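Long-range contact in alternansucrase (Leuconostoc mesenteroides, PDB 6HVG), which belongs to glycoside hydrolase family 70, large enzymes built around a TIM-type barrel and carrying repeats related to choline-binding modules: residues F687-M701 with N803-L815. Sequence-based numbering, arbitrary orientation.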
ATOM      1  N   PHE A 687      11.371 -14.622  14.295  1.00 53.82           N
ATOM      2  CA  PHE A 687      10.172 -15.163  14.918  1.00 56.40           C
ATOM      3  C   PHE A 687       9.147 -15.480  13.846  1.00 57.30           C
ATOM      4  O   PHE A 687       8.463 -16.495  13.914  1.00 58.48           O
ATOM      5  CB  PHE A 687       9.535 -14.177  15.908  1.00 57.29           C
ATOM      6  CG  PHE A 687      10.297 -13.995  17.194  1.00 55.85           C
ATOM      7  CD1 PHE A 687      10.787 -15.075  17.889  1.00 55.76           C
ATOM      8  CD2 PHE A 687      10.481 -12.725  17.728  1.00 55.38           C
ATOM      9  CE1 PHE A 687      11.456 -14.890  19.080  1.00 56.22           C
ATOM     10  CE2 PHE A 687      11.156 -12.537  18.912  1.00 53.37           C
ATOM     11  CZ  PHE A 687      11.633 -13.622  19.597  1.00 53.56           C
ATOM     12  N   GLY A 688       9.039 -14.591  12.861  1.00 58.38           N
ATOM     13  CA  GLY A 688       8.146 -14.792  11.724  1.00 55.89           C
ATOM     14  C   GLY A 688       8.408 -16.112  11.014  1.00 55.30           C
ATOM     15  O   GLY A 688       7.490 -16.881  10.802  1.00 54.33           O
ATOM     16  N   ASN A 689       9.668 -16.374  10.670  1.00 53.24           N
ATOM     17  CA  ASN A 689      10.038 -17.524   9.873  1.00 54.34           C
ATOM     18  C   ASN A 689      10.081 -18.830  10.653  1.00 57.95           C
ATOM     19  O   ASN A 689       9.737 -19.879  10.108  1.00 63.77           O
ATOM     20  CB  ASN A 689      11.407 -17.291   9.227  1.00 55.97           C
ATOM     21  CG  ASN A 689      11.414 -16.109   8.276  1.00 55.77           C
ATOM     22  OD1 ASN A 689      10.389 -15.771   7.680  1.00 61.11           O
ATOM     23  ND2 ASN A 689      12.562 -15.474   8.133  1.00 53.20           N
ATOM     24  N   SER A 690      10.513 -18.776  11.907  1.00 57.54           N
ATOM     25  CA  SER A 690      10.683 -19.989  12.715  1.00 57.47           C
ATOM     26  C   SER A 690       9.529 -20.369  13.635  1.00 56.92           C
ATOM     27  O   SER A 690       9.426 -21.522  14.013  1.00 59.74           O
ATOM     28  CB  SER A 690      11.947 -19.874  13.552  1.00 57.30           C
ATOM     29  OG  SER A 690      13.075 -19.784  12.710  1.00 55.30           O
ATOM     30  N   LEU A 691       8.670 -19.429  14.002  1.00 57.36           N
ATOM     31  CA  LEU A 691       7.580 -19.743  14.932  1.00 55.99           C
ATOM     32  C   LEU A 691       6.225 -19.169  14.551  1.00 56.24           C
ATOM     33  O   LEU A 691       5.224 -19.863  14.526  1.00 59.51           O
ATOM     34  CB  LEU A 691       7.927 -19.194  16.302  1.00 53.83           C
ATOM     35  CG  LEU A 691       8.999 -19.906  17.093  1.00 54.39           C
ATOM     36  CD1 LEU A 691       9.448 -19.023  18.248  1.00 55.06           C
ATOM     37  CD2 LEU A 691       8.471 -21.232  17.605  1.00 55.48           C
ATOM     38  N   THR A 692       6.211 -17.877  14.307  1.00 56.69           N
ATOM     39  CA  THR A 692       5.012 -17.087  14.232  1.00 57.53           C
ATOM     40  C   THR A 692       4.221 -17.254  12.946  1.00 54.41           C
ATOM     41  O   THR A 692       3.012 -17.189  12.995  1.00 53.98           O
ATOM     42  CB  THR A 692       5.439 -15.607  14.440  1.00 60.00           C
ATOM     43  OG1 THR A 692       5.921 -15.464  15.783  1.00 61.41           O
ATOM     44  CG2 THR A 692       4.318 -14.657  14.208  1.00 62.52           C
ATOM     45  N   HIS A 693       4.874 -17.431  11.800  1.00 55.63           N
ATOM     46  CA  HIS A 693       4.156 -17.481  10.526  1.00 55.40           C
ATOM     47  C   HIS A 693       4.088 -18.873   9.897  1.00 60.47           C
ATOM     48  O   HIS A 693       5.117 -19.512   9.633  1.00 60.63           O
ATOM     49  CB  HIS A 693       4.765 -16.537   9.521  1.00 53.69           C
ATOM     50  CG  HIS A 693       4.822 -15.128   9.980  1.00 53.95           C
ATOM     51  ND1 HIS A 693       5.907 -14.326   9.704  1.00 54.53           N
ATOM     52  CD2 HIS A 693       3.959 -14.375  10.702  1.00 53.03           C
ATOM     53  CE1 HIS A 693       5.702 -13.131  10.227  1.00 55.60           C
ATOM     54  NE2 HIS A 693       4.532 -13.137  10.844  1.00 54.85           N
ATOM     55  N   GLY A 694       2.860 -19.308   9.621  1.00 62.82           N
ATOM     56  CA  GLY A 694       2.621 -20.509   8.852  1.00 65.97           C
ATOM     57  C   GLY A 694       2.411 -21.754   9.669  1.00 65.38           C
ATOM     58  O   GLY A 694       3.085 -21.971  10.675  1.00 69.20           O
ATOM     59  N   ALA A 695       1.507 -22.594   9.168  1.00 66.39           N
ATOM     60  CA  ALA A 695       1.138 -23.835   9.841  1.00 71.25           C
ATOM     61  C   ALA A 695       2.234 -24.879   9.786  1.00 72.27           C
ATOM     62  O   ALA A 695       2.341 -25.696  10.701  1.00 74.20           O
ATOM     63  CB  ALA A 695      -0.127 -24.432   9.257  1.00 69.49           C
ATOM     64  N   ASN A 696       3.066 -24.855   8.754  1.00 73.68           N
ATOM     65  CA  ASN A 696       4.002 -25.960   8.612  1.00 79.54           C
ATOM     66  C   ASN A 696       5.422 -25.591   8.232  1.00 81.03           C
ATOM     67  O   ASN A 696       6.307 -25.674   9.080  1.00 99.23           O
ATOM     68  CB  ASN A 696       3.432 -27.051   7.708  1.00 80.62           C
ATOM     69  CG  ASN A 696       2.745 -26.490   6.506  1.00 82.91           C
ATOM     70  OD1 ASN A 696       3.041 -25.372   6.072  1.00 87.19           O
ATOM     71  ND2 ASN A 696       1.822 -27.251   5.950  1.00 83.95           N
ATOM     72  N   ASN A 697       5.672 -25.250   6.983  1.00 75.54           N
ATOM     73  CA  ASN A 697       7.058 -25.150   6.571  1.00 79.19           C
ATOM     74  C   ASN A 697       7.617 -23.899   7.179  1.00 75.46           C
ATOM     75  O   ASN A 697       7.201 -22.823   6.822  1.00 75.10           O
ATOM     76  CB  ASN A 697       7.206 -25.201   5.052  1.00 89.23           C
ATOM     77  CG  ASN A 697       6.857 -26.595   4.484  1.00100.35           C
ATOM     78  OD1 ASN A 697       7.740 -27.360   4.077  1.00101.82           O
ATOM     79  ND2 ASN A 697       5.566 -26.940   4.485  1.00100.17           N
ATOM     80  N   ARG A 698       8.502 -24.067   8.160  1.00 72.95           N
ATOM     81  CA  ARG A 698       9.069 -22.965   8.918  1.00 67.27           C
ATOM     82  C   ARG A 698      10.564 -23.128   8.907  1.00 64.96           C
ATOM     83  O   ARG A 698      11.036 -24.245   8.810  1.00 73.61           O
ATOM     84  CB  ARG A 698       8.540 -23.044  10.340  1.00 65.25           C
ATOM     85  CG  ARG A 698       7.047 -22.773  10.456  1.00 63.25           C
ATOM     86  CD  ARG A 698       6.556 -22.943  11.895  1.00 60.11           C
ATOM     87  NE  ARG A 698       5.117 -22.688  11.994  1.00 58.06           N
ATOM     88  CZ  ARG A 698       4.292 -23.262  12.873  1.00 57.17           C
ATOM     89  NH1 ARG A 698       4.737 -24.136  13.776  1.00 57.26           N
ATOM     90  NH2 ARG A 698       2.994 -22.971  12.853  1.00 58.41           N
ATOM     91  N   SER A 699      11.310 -22.035   8.992  1.00 63.09           N
ATOM     92  CA  SER A 699      12.756 -22.138   9.144  1.00 62.17           C
ATOM     93  C   SER A 699      13.107 -22.763  10.509  1.00 64.86           C
ATOM     94  O   SER A 699      12.406 -22.575  11.519  1.00 61.24           O
ATOM     95  CB  SER A 699      13.413 -20.768   9.023  1.00 60.78           C
ATOM     96  OG  SER A 699      12.888 -20.049   7.937  1.00 59.27           O
ATOM     97  N   ASN A 700      14.167 -23.552  10.529  1.00 64.82           N
ATOM     98  CA  ASN A 700      14.606 -24.160  11.763  1.00 66.48           C
ATOM     99  C   ASN A 700      14.992 -23.146  12.843  1.00 67.69           C
ATOM    100  O   ASN A 700      15.401 -22.011  12.551  1.00 63.83           O
ATOM    101  CB  ASN A 700      15.789 -25.080  11.502  1.00 68.45           C
ATOM    102  CG  ASN A 700      15.370 -26.399  10.920  1.00 68.60           C
ATOM    103  OD1 ASN A 700      14.197 -26.621  10.634  1.00 69.34           O
ATOM    104  ND2 ASN A 700      16.335 -27.277  10.710  1.00 69.01           N
ATOM    105  N   MET A 701      14.844 -23.572  14.094  1.00 66.10           N
ATOM    106  CA  MET A 701      15.243 -22.777  15.236  1.00 63.13           C
ATOM    107  C   MET A 701      16.737 -22.488  15.170  1.00 63.66           C
ATOM    108  O   MET A 701      17.189 -21.487  15.707  1.00 69.56           O
ATOM    109  CB  MET A 701      14.918 -23.508  16.529  1.00 63.05           C
ATOM    110  CG  MET A 701      13.455 -23.883  16.719  1.00 64.54           C
ATOM    111  SD  MET A 701      12.288 -22.518  16.762  1.00 61.45           S
ATOM    112  CE  MET A 701      12.804 -21.704  18.267  1.00 63.03           C
ATOM    113  N   ASN A 803      -4.409 -15.195  12.324  1.00 67.86           N
ATOM    114  CA  ASN A 803      -3.580 -14.970  13.514  1.00 63.67           C
ATOM    115  C   ASN A 803      -2.222 -15.683  13.476  1.00 64.09           C
ATOM    116  O   ASN A 803      -1.984 -16.595  12.656  1.00 65.44           O
ATOM    117  CB  ASN A 803      -4.322 -15.419  14.764  1.00 60.48           C
ATOM    118  CG  ASN A 803      -5.436 -14.495  15.142  1.00 62.66           C
ATOM    119  OD1 ASN A 803      -5.314 -13.765  16.118  1.00 60.67           O
ATOM    120  ND2 ASN A 803      -6.511 -14.482  14.346  1.00 68.41           N
ATOM    121  N   ASP A 804      -1.353 -15.260  14.392  1.00 62.02           N
ATOM    122  CA  ASP A 804      -0.002 -15.791  14.518  1.00 61.74           C
ATOM    123  C   ASP A 804       0.073 -17.012  15.416  1.00 66.03           C
ATOM    124  O   ASP A 804      -0.599 -17.105  16.454  1.00 70.28           O
ATOM    125  CB  ASP A 804       0.924 -14.744  15.114  1.00 61.16           C
ATOM    126  CG  ASP A 804       1.449 -13.766  14.090  1.00 62.74           C
ATOM    127  OD1 ASP A 804       0.990 -13.791  12.938  1.00 69.80           O
ATOM    128  OD2 ASP A 804       2.355 -12.982  14.426  1.00 55.58           O
ATOM    129  N   TYR A 805       0.957 -17.927  15.027  1.00 65.62           N
ATOM    130  CA  TYR A 805       1.233 -19.151  15.768  1.00 67.44           C
ATOM    131  C   TYR A 805       2.284 -18.906  16.841  1.00 66.06           C
ATOM    132  O   TYR A 805       3.107 -18.013  16.702  1.00 66.74           O
ATOM    133  CB  TYR A 805       1.754 -20.247  14.818  1.00 69.15           C
ATOM    134  CG  TYR A 805       0.750 -20.684  13.781  1.00 71.14           C
ATOM    135  CD1 TYR A 805      -0.146 -21.712  14.051  1.00 71.29           C
ATOM    136  CD2 TYR A 805       0.704 -20.083  12.520  1.00 72.03           C
ATOM    137  CE1 TYR A 805      -1.077 -22.113  13.111  1.00 72.47           C
ATOM    138  CE2 TYR A 805      -0.234 -20.469  11.580  1.00 73.16           C
ATOM    139  CZ  TYR A 805      -1.120 -21.485  11.882  1.00 72.49           C
ATOM    140  OH  TYR A 805      -2.039 -21.885  10.939  1.00 70.13           O
ATOM    141  N   ASN A 806       2.235 -19.694  17.922  1.00 61.03           N
ATOM    142  CA  ASN A 806       3.350 -19.812  18.870  1.00 56.06           C
ATOM    143  C   ASN A 806       3.734 -18.509  19.585  1.00 54.27           C
ATOM    144  O   ASN A 806       4.892 -18.332  19.984  1.00 53.55           O
ATOM    145  CB  ASN A 806       4.611 -20.424  18.209  1.00 55.96           C
ATOM    146  CG  ASN A 806       4.453 -21.895  17.899  1.00 55.89           C
ATOM    147  OD1 ASN A 806       3.918 -22.625  18.711  1.00 55.02           O
ATOM    148  ND2 ASN A 806       4.955 -22.332  16.759  1.00 54.79           N
ATOM    149  N   LEU A 807       2.765 -17.619  19.793  1.00 54.12           N
ATOM    150  CA  LEU A 807       3.024 -16.369  20.492  1.00 52.45           C
ATOM    151  C   LEU A 807       3.593 -16.541  21.911  1.00 55.45           C
ATOM    152  O   LEU A 807       4.519 -15.808  22.286  1.00 58.46           O
ATOM    153  CB  LEU A 807       1.774 -15.491  20.504  1.00 50.51           C
ATOM    154  CG  LEU A 807       1.483 -14.844  19.136  1.00 48.69           C
ATOM    155  CD1 LEU A 807       0.215 -14.029  19.175  1.00 47.37           C
ATOM    156  CD2 LEU A 807       2.624 -13.962  18.676  1.00 48.72           C
ATOM    157  N   PRO A 808       3.070 -17.505  22.695  1.00 53.49           N
ATOM    158  CA  PRO A 808       3.695 -17.767  23.991  1.00 54.60           C
ATOM    159  C   PRO A 808       5.174 -18.147  23.903  1.00 54.21           C
ATOM    160  O   PRO A 808       5.981 -17.670  24.691  1.00 58.14           O
ATOM    161  CB  PRO A 808       2.868 -18.935  24.538  1.00 55.32           C
ATOM    162  CG  PRO A 808       1.528 -18.715  23.952  1.00 54.34           C
ATOM    163  CD  PRO A 808       1.789 -18.211  22.562  1.00 53.35           C
ATOM    164  N   SER A 809       5.519 -18.997  22.948  1.00 53.17           N
ATOM    165  CA  SER A 809       6.893 -19.448  22.789  1.00 53.26           C
ATOM    166  C   SER A 809       7.772 -18.293  22.353  1.00 51.48           C
ATOM    167  O   SER A 809       8.913 -18.166  22.791  1.00 52.66           O
ATOM    168  CB  SER A 809       6.958 -20.615  21.783  1.00 52.87           C
ATOM    169  OG  SER A 809       5.870 -21.513  21.966  1.00 53.08           O
ATOM    170  N   ALA A 810       7.241 -17.464  21.467  1.00 52.95           N
ATOM    171  CA  ALA A 810       7.944 -16.272  21.008  1.00 53.71           C
ATOM    172  C   ALA A 810       8.227 -15.308  22.164  1.00 52.62           C
ATOM    173  O   ALA A 810       9.329 -14.797  22.273  1.00 53.52           O
ATOM    174  CB  ALA A 810       7.132 -15.572  19.925  1.00 55.19           C
ATOM    175  N   TYR A 811       7.233 -15.069  23.020  1.00 51.09           N
ATOM    176  CA  TYR A 811       7.428 -14.246  24.217  1.00 48.26           C
ATOM    177  C   TYR A 811       8.404 -14.878  25.221  1.00 46.36           C
ATOM    178  O   TYR A 811       9.181 -14.178  25.855  1.00 45.25           O
ATOM    179  CB  TYR A 811       6.092 -13.877  24.876  1.00 47.58           C
ATOM    180  CG  TYR A 811       5.474 -12.632  24.260  1.00 47.14           C
ATOM    181  CD1 TYR A 811       5.800 -11.378  24.723  1.00 47.95           C
ATOM    182  CD2 TYR A 811       4.592 -12.717  23.200  1.00 47.44           C
ATOM    183  CE1 TYR A 811       5.250 -10.236  24.154  1.00 48.27           C
ATOM    184  CE2 TYR A 811       4.036 -11.588  22.626  1.00 46.47           C
ATOM    185  CZ  TYR A 811       4.370 -10.350  23.105  1.00 46.88           C
ATOM    186  OH  TYR A 811       3.836  -9.217  22.536  1.00 47.41           O
ATOM    187  N   ALA A 812       8.409 -16.195  25.336  1.00 47.37           N
ATOM    188  CA  ALA A 812       9.368 -16.864  26.211  1.00 48.50           C
ATOM    189  C   ALA A 812      10.785 -16.484  25.820  1.00 48.80           C
ATOM    190  O   ALA A 812      11.625 -16.210  26.684  1.00 53.43           O
ATOM    191  CB  ALA A 812       9.198 -18.377  26.167  1.00 49.90           C
ATOM    192  N   MET A 813      11.055 -16.460  24.522  1.00 48.27           N
ATOM    193  CA  MET A 813      12.368 -16.050  24.024  1.00 49.87           C
ATOM    194  C   MET A 813      12.582 -14.544  24.153  1.00 49.25           C
ATOM    195  O   MET A 813      13.623 -14.101  24.642  1.00 48.84           O
ATOM    196  CB  MET A 813      12.543 -16.484  22.575  1.00 52.43           C
ATOM    197  CG  MET A 813      12.541 -18.001  22.403  1.00 56.66           C
ATOM    198  SD  MET A 813      12.746 -18.540  20.700  1.00 58.51           S
ATOM    199  CE  MET A 813      14.329 -17.789  20.285  1.00 59.25           C
ATOM    200  N   LEU A 814      11.592 -13.762  23.733  1.00 48.58           N
ATOM    201  CA  LEU A 814      11.692 -12.308  23.802  1.00 50.56           C
ATOM    202  C   LEU A 814      12.055 -11.844  25.196  1.00 49.75           C
ATOM    203  O   LEU A 814      12.899 -10.961  25.365  1.00 55.99           O
ATOM    204  CB  LEU A 814      10.374 -11.644  23.402  1.00 50.84           C
ATOM    205  CG  LEU A 814      10.438 -10.129  23.291  1.00 49.00           C
ATOM    206  CD1 LEU A 814      11.205  -9.726  22.040  1.00 47.93           C
ATOM    207  CD2 LEU A 814       9.039  -9.535  23.268  1.00 51.08           C
ATOM    208  N   LEU A 815      11.414 -12.455  26.184  1.00 47.56           N
ATOM    209  CA  LEU A 815      11.488 -11.995  27.571  1.00 47.58           C
ATOM    210  C   LEU A 815      12.667 -12.536  28.367  1.00 49.24           C
ATOM    211  O   LEU A 815      12.891 -12.089  29.481  1.00 52.16           O
ATOM    212  CB  LEU A 815      10.184 -12.327  28.300  1.00 45.30           C
ATOM    213  CG  LEU A 815       8.938 -11.624  27.741  1.00 44.37           C
ATOM    214  CD1 LEU A 815       7.685 -12.167  28.387  1.00 44.94           C
ATOM    215  CD2 LEU A 815       8.990 -10.114  27.907  1.00 43.15           C
TER
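Phe687 and Leu691 lean on Ala810 and Met813 in the TIM-type barrel domain, where the end of helix 681-692 (687-692) and helix 807-814 approach to 9.8 Å between axes. This is the tight, apolar part of the contact. Ala810 CB sits over one face of the Phe687 ring, toward its rim, small enough to let the ring settle close to the helix, while CB of Met813 meets the ring edge, 4.0 Å from Phe687 CE1. With its CG beside the backbone N (chi1 -73°), Leu691 sends CD1 to Met813 SD at 4.1 Å; flexible Met701 and Met813 complete this greasy patch, which Val914 of strand 910-915 also covers.

The looser side is the partly exposed loop after helix 681-692, although Tyr805 and Asn806, which face it, remain buried. Asn806, whose OD1 accepts from Ser1001 N, donates weakly from ND2 to Leu691 O at 3.3 Å. Gly694, at a positive phi that glycine tolerates easily, turns the chain so that the loop passes over Tyr805, where Ala695 CA lies above the ring, 4.3 Å from its centroid. The long chain of Arg698, extended from CG to NE, brings NH2 over the rim of the same ring face, an off-centre cation-pi contact with the planes 51° apart; Lys800 N binds the phenol oxygen. At the edge of the Tyr805 ring the backbones join directly: Tyr805 N donates to Thr692 O at 3.0 Å, the N-H...O angle being 157°.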